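PDB 1Y55: avidin-related protein 4/5 from Gallus gallus, which binds biotin with high affinity, as a member of the avidin family. Local coordinates for residues Y33-A38 with V66-S71; S58-G63 with G79-D84. The protein carries 1 engineered substitution. One frame throughout, in Å; residues are numbered along the deposited sequence.

Overall arrangement
From the N terminus, the chain first reaches residues 33-38, at the end of strand 28-34. Interaction 1 brings them against 66-71, closing a loop of 27 residues that includes strand 47-53, which lies between the two in the barrel. Inside that loop sit residues 58-63, which pair in interaction 2 with 79-84, closing a shorter loop of 15 residues within the hairpin of strands 61-67 and 74-83, so the two contacts cross rather than nest. Strand 61-67 is common to both: its beginning pairs with strand 74-83 in interaction 2, and its far end runs into the biotin pocket of interaction 1. The centres lie about 23 Å apart, on opposite sides of the chain's centre. Both contacts reach the second subunit.

Interaction 1: Y33-A38 with V66-S71; sequences YLTAVA and VHWNFS. With BTN (biotin), chain C.
Tyr33 and Trp68 meet at the mouth of the eight-stranded antiparallel avidin barrel, where the ends of strands 28-34 and 61-67 and the loops that follow them line the biotin pocket. The aromatic contact is an offset edge-to-face pair: the edge of the indole points at the phenol face, with planes at 90° and Trp68 CH2 3.6 Å from Tyr33 CD1. Phe77 meets the Tyr33 ring as well.

Apolar packing fills in around this pair. Val66 CG2 lies 4.0 Å from Tyr33 CD2, while Val66 CG1 sits under one face of the indole. On the opposite face runs the biotin tail, with C9 over the centre of the ring and C10 3.5 Å from Trp68 CG. Thr35 turns its methyl CG2 between Trp68 CZ3 and Phe70 CZ, and Ala38 CB rests against Phe70 CE2. Were Trp68 replaced by an alanine, the biotin tail would probably lose the flat surface it runs along, and the Tyr33 face and the Thr35 methyl their packing partner.

The polar contacts go to the ligand rather than between the segments. Tyr33, its CG anti to the backbone N (chi1 -159°), extends its ring so that OH donates to the ureido oxygen O3 at 2.7 Å. Ser16 and Asn12 also hydrogen-bond to biotin. At the other end of the ligand, Ser71 OG donates to carboxylate O12 at 2.8 Å while also bonding the backbone N of Ser73. Trp68 NE1 is taken up by Thr75. The hydroxyl of Thr35 works both ways: OG1 accepts biotin N2-H in a nearly straight bond (2.9 Å, 174°) and gives its own proton to an in-plane lone pair of Val37 O, 2.6 Å from OG1.

Interaction 2: S58-G63 with G79-D84; sequences SQPTFG and GQCFID
Backbone pairing between neighbouring strands makes this contact, at the end of the barrel remote from the biotin pocket of interaction 1. Phe62 and Gly79 form a hydrogen-bonded antiparallel pair, with Phe62 N to Gly79 O at 3.0 Å and Gly79 N to Phe62 O at 3.1 Å. Beside it, Thr61 and Gln80 are a non-hydrogen-bonded pair, and Cys81 N then reaches Pro60 O at 3.0 Å. Further along, a side chain takes over: Gln59, extended beyond CG, offers OE1 to Ile83 N at 2.9 Å; the N-H...O angle is 161°, and the donor lies in the amide plane on a lone pair of OE1. The amide stands across the edge of the Phe82 ring, and Gln59 NE2 is held by Asn102 O of the second subunit.

Phe62 CG sits between the backbone N and the carbonyl carbon (chi1 61°), which folds the ring back over Gly79, whose CA makes a CH-pi contact 4.3 Å from the ring centroid. Cys81 SG comes obliquely to the same ring, 3.6 Å from Phe62 CD2, and also touches Pro60 CG. Cys81 O is buried without a polar partner. Such pairing is that of a beta hairpin, here strands 61-67 and 74-83 of the avidin barrel.

Interaction 1: Y33-A38 with V66-S71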
ATOM      1  N   TYR A  33       6.017 -18.883  11.032  1.00  8.27           N
ATOM      2  CA  TYR A  33       5.736 -18.616   9.635  1.00  7.94           C
ATOM      3  C   TYR A  33       6.874 -19.211   8.809  1.00  7.79           C
ATOM      4  O   TYR A  33       8.033 -18.871   9.049  1.00  8.20           O
ATOM      5  CB  TYR A  33       5.631 -17.104   9.394  1.00  7.98           C
ATOM      6  CG  TYR A  33       4.865 -16.717   8.154  1.00  7.62           C
ATOM      7  CD1 TYR A  33       5.432 -16.824   6.887  1.00  7.82           C
ATOM      8  CD2 TYR A  33       3.569 -16.234   8.239  1.00  7.49           C
ATOM      9  CE1 TYR A  33       4.723 -16.461   5.742  1.00  7.29           C
ATOM     10  CE2 TYR A  33       2.864 -15.872   7.107  1.00  7.53           C
ATOM     11  CZ  TYR A  33       3.436 -15.992   5.862  1.00  7.06           C
ATOM     12  OH  TYR A  33       2.683 -15.629   4.772  1.00  7.45           O
ATOM     13  N   LEU A  34       6.533 -20.080   7.857  1.00  7.52           N
ATOM     14  CA  LEU A  34       7.495 -20.655   6.919  1.00  7.91           C
ATOM     15  C   LEU A  34       7.135 -20.109   5.535  1.00  7.12           C
ATOM     16  O   LEU A  34       6.175 -20.552   4.905  1.00  7.39           O
ATOM     17  CB  LEU A  34       7.462 -22.183   6.944  1.00  8.35           C
ATOM     18  CG  LEU A  34       8.546 -22.848   6.110  1.00  8.98           C
ATOM     19  CD1 LEU A  34       9.939 -22.483   6.587  1.00 10.66           C
ATOM     20  CD2 LEU A  34       8.363 -24.353   6.121  1.00 10.36           C
ATOM     21  N   THR A  35       7.861 -19.085   5.105  1.00  7.13           N
ATOM     22  CA  THR A  35       7.589 -18.503   3.808  1.00  7.03           C
ATOM     23  C   THR A  35       8.079 -19.409   2.686  1.00  7.02           C
ATOM     24  O   THR A  35       9.144 -20.018   2.787  1.00  7.67           O
ATOM     25  CB  THR A  35       8.169 -17.094   3.674  1.00  7.31           C
ATOM     26  OG1 THR A  35       7.789 -16.579   2.385  1.00  7.08           O
ATOM     27  CG2 THR A  35       9.699 -17.047   3.807  1.00  7.75           C
ATOM     28  N   ALA A  36       7.292 -19.493   1.611  1.00  7.07           N
ATOM     29  CA  ALA A  36       7.703 -20.247   0.437  1.00  7.48           C
ATOM     30  C   ALA A  36       8.704 -19.476  -0.419  1.00  7.74           C
ATOM     31  O   ALA A  36       9.435 -20.088  -1.211  1.00  9.18           O
ATOM     32  CB  ALA A  36       6.495 -20.606  -0.400  1.00  8.51           C
ATOM     33  N   VAL A  37       8.697 -18.145  -0.296  1.00  7.75           N
ATOM     34  CA  VAL A  37       9.468 -17.241  -1.144  1.00  8.06           C
ATOM     35  C   VAL A  37      10.228 -16.240  -0.281  1.00  7.87           C
ATOM     36  O   VAL A  37       9.821 -15.895   0.834  1.00  8.03           O
ATOM     37  CB  VAL A  37       8.574 -16.482  -2.162  1.00  8.17           C
ATOM     38  CG1 VAL A  37       7.958 -17.460  -3.160  1.00  9.71           C
ATOM     39  CG2 VAL A  37       7.489 -15.663  -1.460  1.00  8.44           C
ATOM     40  N   ALA A  38      11.318 -15.719  -0.827  1.00  8.52           N
ATOM     41  CA  ALA A  38      12.098 -14.686  -0.149  1.00  8.91           C
ATOM     42  C   ALA A  38      13.001 -14.026  -1.164  1.00  9.54           C
ATOM     43  O   ALA A  38      13.165 -14.512  -2.277  1.00 10.46           O
ATOM     44  CB  ALA A  38      12.929 -15.282   0.978  1.00  9.37           C
ATOM     45  N   VAL A  66       5.795 -10.572  11.490  1.00  6.77           N
ATOM     46  CA  VAL A  66       6.760 -11.651  11.324  1.00  7.14           C
ATOM     47  C   VAL A  66       8.159 -11.061  11.379  1.00  7.39           C
ATOM     48  O   VAL A  66       8.534 -10.226  10.561  1.00  7.86           O
ATOM     49  CB  VAL A  66       6.586 -12.402   9.987  1.00  7.22           C
ATOM     50  CG1 VAL A  66       7.556 -13.567   9.923  1.00  7.94           C
ATOM     51  CG2 VAL A  66       5.161 -12.894   9.826  1.00  7.65           C
ATOM     52  N   HIS A  67       8.936 -11.506  12.366  1.00  7.91           N
ATOM     53  CA  HIS A  67      10.351 -11.177  12.465  1.00  8.29           C
ATOM     54  C   HIS A  67      11.127 -12.258  11.713  1.00  8.35           C
ATOM     55  O   HIS A  67      11.303 -13.372  12.206  1.00  9.29           O
ATOM     56  CB  HIS A  67      10.789 -11.088  13.943  1.00  9.06           C
ATOM     57  CG  HIS A  67      12.271 -11.170  14.158  1.00  9.74           C
ATOM     58  ND1 HIS A  67      13.109 -10.135  14.531  1.00 12.90           N
ATOM     59  CD2 HIS A  67      13.066 -12.253  14.030  1.00  9.50           C
ATOM     60  CE1 HIS A  67      14.349 -10.602  14.648  1.00 11.19           C
ATOM     61  NE2 HIS A  67      14.347 -11.883  14.334  1.00 13.10           N
ATOM     62  N   TRP A  68      11.587 -11.956  10.505  1.00  8.33           N
ATOM     63  CA  TRP A  68      12.297 -12.952   9.718  1.00  8.40           C
ATOM     64  C   TRP A  68      13.619 -13.283  10.420  1.00  8.97           C
ATOM     65  O   TRP A  68      14.391 -12.388  10.757  1.00  9.80           O
ATOM     66  CB  TRP A  68      12.527 -12.446   8.295  1.00  8.46           C
ATOM     67  CG  TRP A  68      11.225 -12.133   7.626  1.00  8.01           C
ATOM     68  CD1 TRP A  68      10.740 -10.890   7.343  1.00  7.71           C
ATOM     69  CD2 TRP A  68      10.175 -13.059   7.271  1.00  7.59           C
ATOM     70  NE1 TRP A  68       9.483 -10.981   6.802  1.00  7.53           N
ATOM     71  CE2 TRP A  68       9.112 -12.300   6.750  1.00  7.41           C
ATOM     72  CE3 TRP A  68      10.034 -14.457   7.323  1.00  8.01           C
ATOM     73  CZ2 TRP A  68       7.941 -12.882   6.283  1.00  7.22           C
ATOM     74  CZ3 TRP A  68       8.875 -15.033   6.854  1.00  7.70           C
ATOM     75  CH2 TRP A  68       7.847 -14.253   6.342  1.00  7.75           C
ATOM     76  N   ASN A  69      13.881 -14.573  10.618  1.00  9.20           N
ATOM     77  CA  ASN A  69      15.071 -14.997  11.341  1.00 10.28           C
ATOM     78  C   ASN A  69      16.301 -15.122  10.462  1.00 10.82           C
ATOM     79  O   ASN A  69      17.361 -15.503  10.942  1.00 13.33           O
ATOM     80  CB  ASN A  69      14.823 -16.317  12.065  1.00 10.60           C
ATOM     81  CG  ASN A  69      14.181 -16.128  13.427  1.00 10.74           C
ATOM     82  OD1 ASN A  69      13.872 -15.014  13.870  1.00 11.63           O
ATOM     83  ND2 ASN A  69      13.965 -17.250  14.104  1.00 12.52           N
ATOM     84  N   PHE A  70      16.162 -14.817   9.184  1.00 10.21           N
ATOM     85  CA  PHE A  70      17.225 -15.001   8.197  1.00 10.24           C
ATOM     86  C   PHE A  70      17.511 -13.746   7.385  1.00 10.27           C
ATOM     87  O   PHE A  70      18.296 -13.802   6.443  1.00 11.47           O
ATOM     88  CB  PHE A  70      16.870 -16.168   7.267  1.00 10.22           C
ATOM     89  CG  PHE A  70      15.558 -15.983   6.556  1.00  9.88           C
ATOM     90  CD1 PHE A  70      14.372 -16.387   7.140  1.00  9.56           C
ATOM     91  CD2 PHE A  70      15.507 -15.381   5.312  1.00 10.62           C
ATOM     92  CE1 PHE A  70      13.157 -16.219   6.483  1.00  9.57           C
ATOM     93  CE2 PHE A  70      14.294 -15.201   4.657  1.00 10.62           C
ATOM     94  CZ  PHE A  70      13.116 -15.618   5.242  1.00 10.00           C
ATOM     95  N   SER A  71      16.871 -12.626   7.728  1.00 10.28           N
ATOM     96  CA  SER A  71      17.163 -11.356   7.090  1.00 10.67           C
ATOM     97  C   SER A  71      16.907 -10.246   8.090  1.00  9.95           C
ATOM     98  O   SER A  71      16.421 -10.498   9.191  1.00 10.98           O
ATOM     99  CB  SER A  71      16.317 -11.172   5.843  1.00 11.12           C
ATOM    100  OG  SER A  71      15.008 -10.846   6.212  1.00 12.25           O
TER
HETATM  101  C11 BTN C 801      12.798 -11.827   3.223  1.00 11.83           C
HETATM  102  O11 BTN C 801      12.641 -11.980   1.874  1.00 11.81           O
HETATM  103  O12 BTN C 801      13.876 -11.313   3.723  1.00 15.93           O
HETATM  104  C10 BTN C 801      11.757 -12.241   4.167  1.00  9.87           C
HETATM  105  C9  BTN C 801      10.662 -13.100   3.584  1.00  8.45           C
HETATM  106  C8  BTN C 801       9.523 -12.268   3.001  1.00  7.82           C
HETATM  107  C7  BTN C 801       8.415 -13.164   2.434  1.00  7.17           C
HETATM  108  C2  BTN C 801       7.149 -12.375   1.998  1.00  7.07           C
HETATM  109  S1  BTN C 801       6.192 -11.695   3.322  1.00  6.92           S
HETATM  110  C6  BTN C 801       4.921 -11.259   2.120  1.00  7.08           C
HETATM  111  C5  BTN C 801       4.819 -12.462   1.185  1.00  6.73           C
HETATM  112  N1  BTN C 801       3.914 -13.488   1.668  1.00  7.09           N
HETATM  113  C3  BTN C 801       4.569 -14.605   1.937  1.00  6.56           C
HETATM  114  O3  BTN C 801       3.980 -15.695   2.399  1.00  6.97           O
HETATM  115  N2  BTN C 801       5.858 -14.497   1.688  1.00  6.60           N
HETATM  116  C4  BTN C 801       6.174 -13.188   1.139  1.00  6.73           C

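Interaction 2: S58-G63 with G79-D84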
ATOM      1  N   SER A  58     -17.349 -12.594  15.458  0.50 11.68           N
ATOM      2  CA  SER A  58     -17.226 -13.902  14.814  0.50 11.15           C
ATOM      3  C   SER A  58     -16.304 -13.865  13.604  0.50 10.30           C
ATOM      4  O   SER A  58     -15.677 -14.880  13.296  0.50 10.55           O
ATOM      5  CB  SER A  58     -18.584 -14.462  14.402  0.50 11.67           C
ATOM      6  OG  SER A  58     -19.258 -13.584  13.517  0.50 12.73           O
ATOM      7  N   GLN A  59     -16.208 -12.711  12.932  1.00  9.40           N
ATOM      8  CA  GLN A  59     -15.329 -12.590  11.769  1.00  8.35           C
ATOM      9  C   GLN A  59     -14.337 -11.474  12.085  1.00  7.97           C
ATOM     10  O   GLN A  59     -14.463 -10.342  11.576  1.00  8.59           O
ATOM     11  CB  GLN A  59     -16.136 -12.264  10.518  1.00  8.77           C
ATOM     12  CG  GLN A  59     -17.067 -13.410  10.126  1.00  9.75           C
ATOM     13  CD  GLN A  59     -17.709 -13.226   8.768  1.00 10.10           C
ATOM     14  OE1 GLN A  59     -17.605 -14.099   7.922  1.00 11.64           O
ATOM     15  NE2 GLN A  59     -18.356 -12.092   8.544  1.00 12.48           N
ATOM     16  N   PRO A  60     -13.378 -11.752  12.964  1.00  8.29           N
ATOM     17  CA  PRO A  60     -12.512 -10.691  13.492  1.00  8.09           C
ATOM     18  C   PRO A  60     -11.518 -10.153  12.484  1.00  7.35           C
ATOM     19  O   PRO A  60     -11.010 -10.902  11.637  1.00  7.80           O
ATOM     20  CB  PRO A  60     -11.761 -11.392  14.625  1.00  9.06           C
ATOM     21  CG  PRO A  60     -11.705 -12.811  14.175  1.00  9.92           C
ATOM     22  CD  PRO A  60     -13.053 -13.063  13.563  1.00  9.20           C
ATOM     23  N   THR A  61     -11.199  -8.874  12.625  1.00  7.27           N
ATOM     24  CA  THR A  61      -9.980  -8.345  12.019  1.00  7.16           C
ATOM     25  C   THR A  61      -8.794  -8.699  12.956  1.00  6.90           C
ATOM     26  O   THR A  61      -8.951  -9.009  14.153  1.00  7.41           O
ATOM     27  CB  THR A  61     -10.084  -6.887  11.760  1.00  7.32           C
ATOM     28  OG1 THR A  61     -11.179  -6.472  10.939  1.00 10.68           O
ATOM     29  CG2 THR A  61      -9.925  -6.114  12.956  1.00  4.71           C
ATOM     30  N   PHE A  62      -7.594  -8.617  12.399  1.00  6.82           N
ATOM     31  CA  PHE A  62      -6.381  -8.991  13.116  1.00  6.93           C
ATOM     32  C   PHE A  62      -5.179  -8.356  12.430  1.00  6.67           C
ATOM     33  O   PHE A  62      -5.266  -7.885  11.286  1.00  6.72           O
ATOM     34  CB  PHE A  62      -6.219 -10.532  13.165  1.00  7.43           C
ATOM     35  CG  PHE A  62      -6.113 -11.159  11.812  1.00  7.38           C
ATOM     36  CD1 PHE A  62      -4.882 -11.192  11.145  1.00  7.92           C
ATOM     37  CD2 PHE A  62      -7.234 -11.649  11.157  1.00  7.45           C
ATOM     38  CE1 PHE A  62      -4.792 -11.708   9.855  1.00  9.18           C
ATOM     39  CE2 PHE A  62      -7.129 -12.194   9.898  1.00  8.26           C
ATOM     40  CZ  PHE A  62      -5.918 -12.219   9.251  1.00  8.97           C
ATOM     41  N   GLY A  63      -4.052  -8.397  13.127  1.00  6.59           N
ATOM     42  CA  GLY A  63      -2.764  -8.051  12.564  1.00  6.72           C
ATOM     43  C   GLY A  63      -1.698  -8.915  13.204  1.00  6.52           C
ATOM     44  O   GLY A  63      -1.877  -9.406  14.332  1.00  7.16           O
ATOM     45  N   GLY A  79      -5.760  -8.277   8.235  1.00  6.64           N
ATOM     46  CA  GLY A  79      -6.855  -8.817   7.469  1.00  7.09           C
ATOM     47  C   GLY A  79      -8.023  -9.191   8.337  1.00  6.40           C
ATOM     48  O   GLY A  79      -8.157  -8.725   9.477  1.00  6.60           O
ATOM     49  N   GLN A  80      -8.877 -10.034   7.766  1.00  6.67           N
ATOM     50  CA  GLN A  80     -10.103 -10.468   8.423  1.00  6.95           C
ATOM     51  C   GLN A  80     -10.307 -11.953   8.163  1.00  7.23           C
ATOM     52  O   GLN A  80      -9.991 -12.455   7.086  1.00  7.54           O
ATOM     53  CB  GLN A  80     -11.298  -9.624   7.935  1.00  7.31           C
ATOM     54  CG  GLN A  80     -12.597  -9.873   8.684  1.00  7.60           C
ATOM     55  CD  GLN A  80     -13.712  -8.870   8.389  1.00  7.33           C
ATOM     56  OE1 GLN A  80     -14.807  -8.993   9.003  1.00  9.52           O
ATOM     57  NE2 GLN A  80     -13.508  -7.935   7.530  1.00  6.17           N
ATOM     58  N   CYS A  81     -10.831 -12.647   9.175  1.00  7.51           N
ATOM     59  CA  CYS A  81     -11.234 -14.054   9.030  1.00  8.71           C
ATOM     60  C   CYS A  81     -12.712 -14.095   8.705  1.00  8.74           C
ATOM     61  O   CYS A  81     -13.538 -13.604   9.481  1.00 10.38           O
ATOM     62  CB  CYS A  81     -10.999 -14.855  10.297  1.00 10.35           C
ATOM     63  SG  CYS A  81      -9.731 -14.249  11.366  1.00 25.19           S
ATOM     64  N   PHE A  82     -13.037 -14.661   7.553  1.00  8.83           N
ATOM     65  CA  PHE A  82     -14.408 -14.843   7.129  1.00  9.00           C
ATOM     66  C   PHE A  82     -14.807 -16.305   7.271  1.00  9.65           C
ATOM     67  O   PHE A  82     -14.016 -17.202   6.995  1.00 10.66           O
ATOM     68  CB  PHE A  82     -14.578 -14.420   5.671  1.00  9.29           C
ATOM     69  CG  PHE A  82     -14.372 -12.970   5.444  1.00  8.97           C
ATOM     70  CD1 PHE A  82     -15.336 -12.063   5.837  1.00  9.48           C
ATOM     71  CD2 PHE A  82     -13.220 -12.498   4.842  1.00  9.29           C
ATOM     72  CE1 PHE A  82     -15.144 -10.705   5.638  1.00  9.19           C
ATOM     73  CE2 PHE A  82     -13.030 -11.142   4.625  1.00  9.43           C
ATOM     74  CZ  PHE A  82     -14.001 -10.246   5.019  1.00  9.31           C
ATOM     75  N   ILE A  83     -16.054 -16.519   7.681  1.00 10.53           N
ATOM     76  CA  ILE A  83     -16.689 -17.832   7.725  1.00 11.72           C
ATOM     77  C   ILE A  83     -17.822 -17.863   6.701  1.00 12.65           C
ATOM     78  O   ILE A  83     -18.737 -17.055   6.775  1.00 14.34           O
ATOM     79  CB  ILE A  83     -17.329 -18.123   9.110  1.00 13.77           C
ATOM     80  CG1 ILE A  83     -16.357 -17.889  10.262  1.00 15.37           C
ATOM     81  CG2 ILE A  83     -17.876 -19.549   9.157  1.00 15.11           C
ATOM     82  CD1 ILE A  83     -17.060 -17.632  11.595  1.00 16.86           C
ATOM     83  N   ASP A  84     -17.702 -18.789   5.754  1.00 13.45           N
ATOM     84  CA  ASP A  84     -18.675 -19.156   4.711  1.00 16.22           C
ATOM     85  C   ASP A  84     -19.991 -19.655   5.263  1.00 15.60           C
ATOM     86  O   ASP A  84     -20.069 -20.055   6.413  1.00 15.28           O
ATOM     87  CB  ASP A  84     -18.173 -20.437   4.009  1.00 19.19           C
ATOM     88  CG  ASP A  84     -17.764 -20.242   2.599  1.00 22.00           C
ATOM     89  OD1 ASP A  84     -17.090 -21.179   2.126  1.00 21.82           O
ATOM     90  OD2 ASP A  84     -18.045 -19.252   1.885  1.00 27.18           O
TER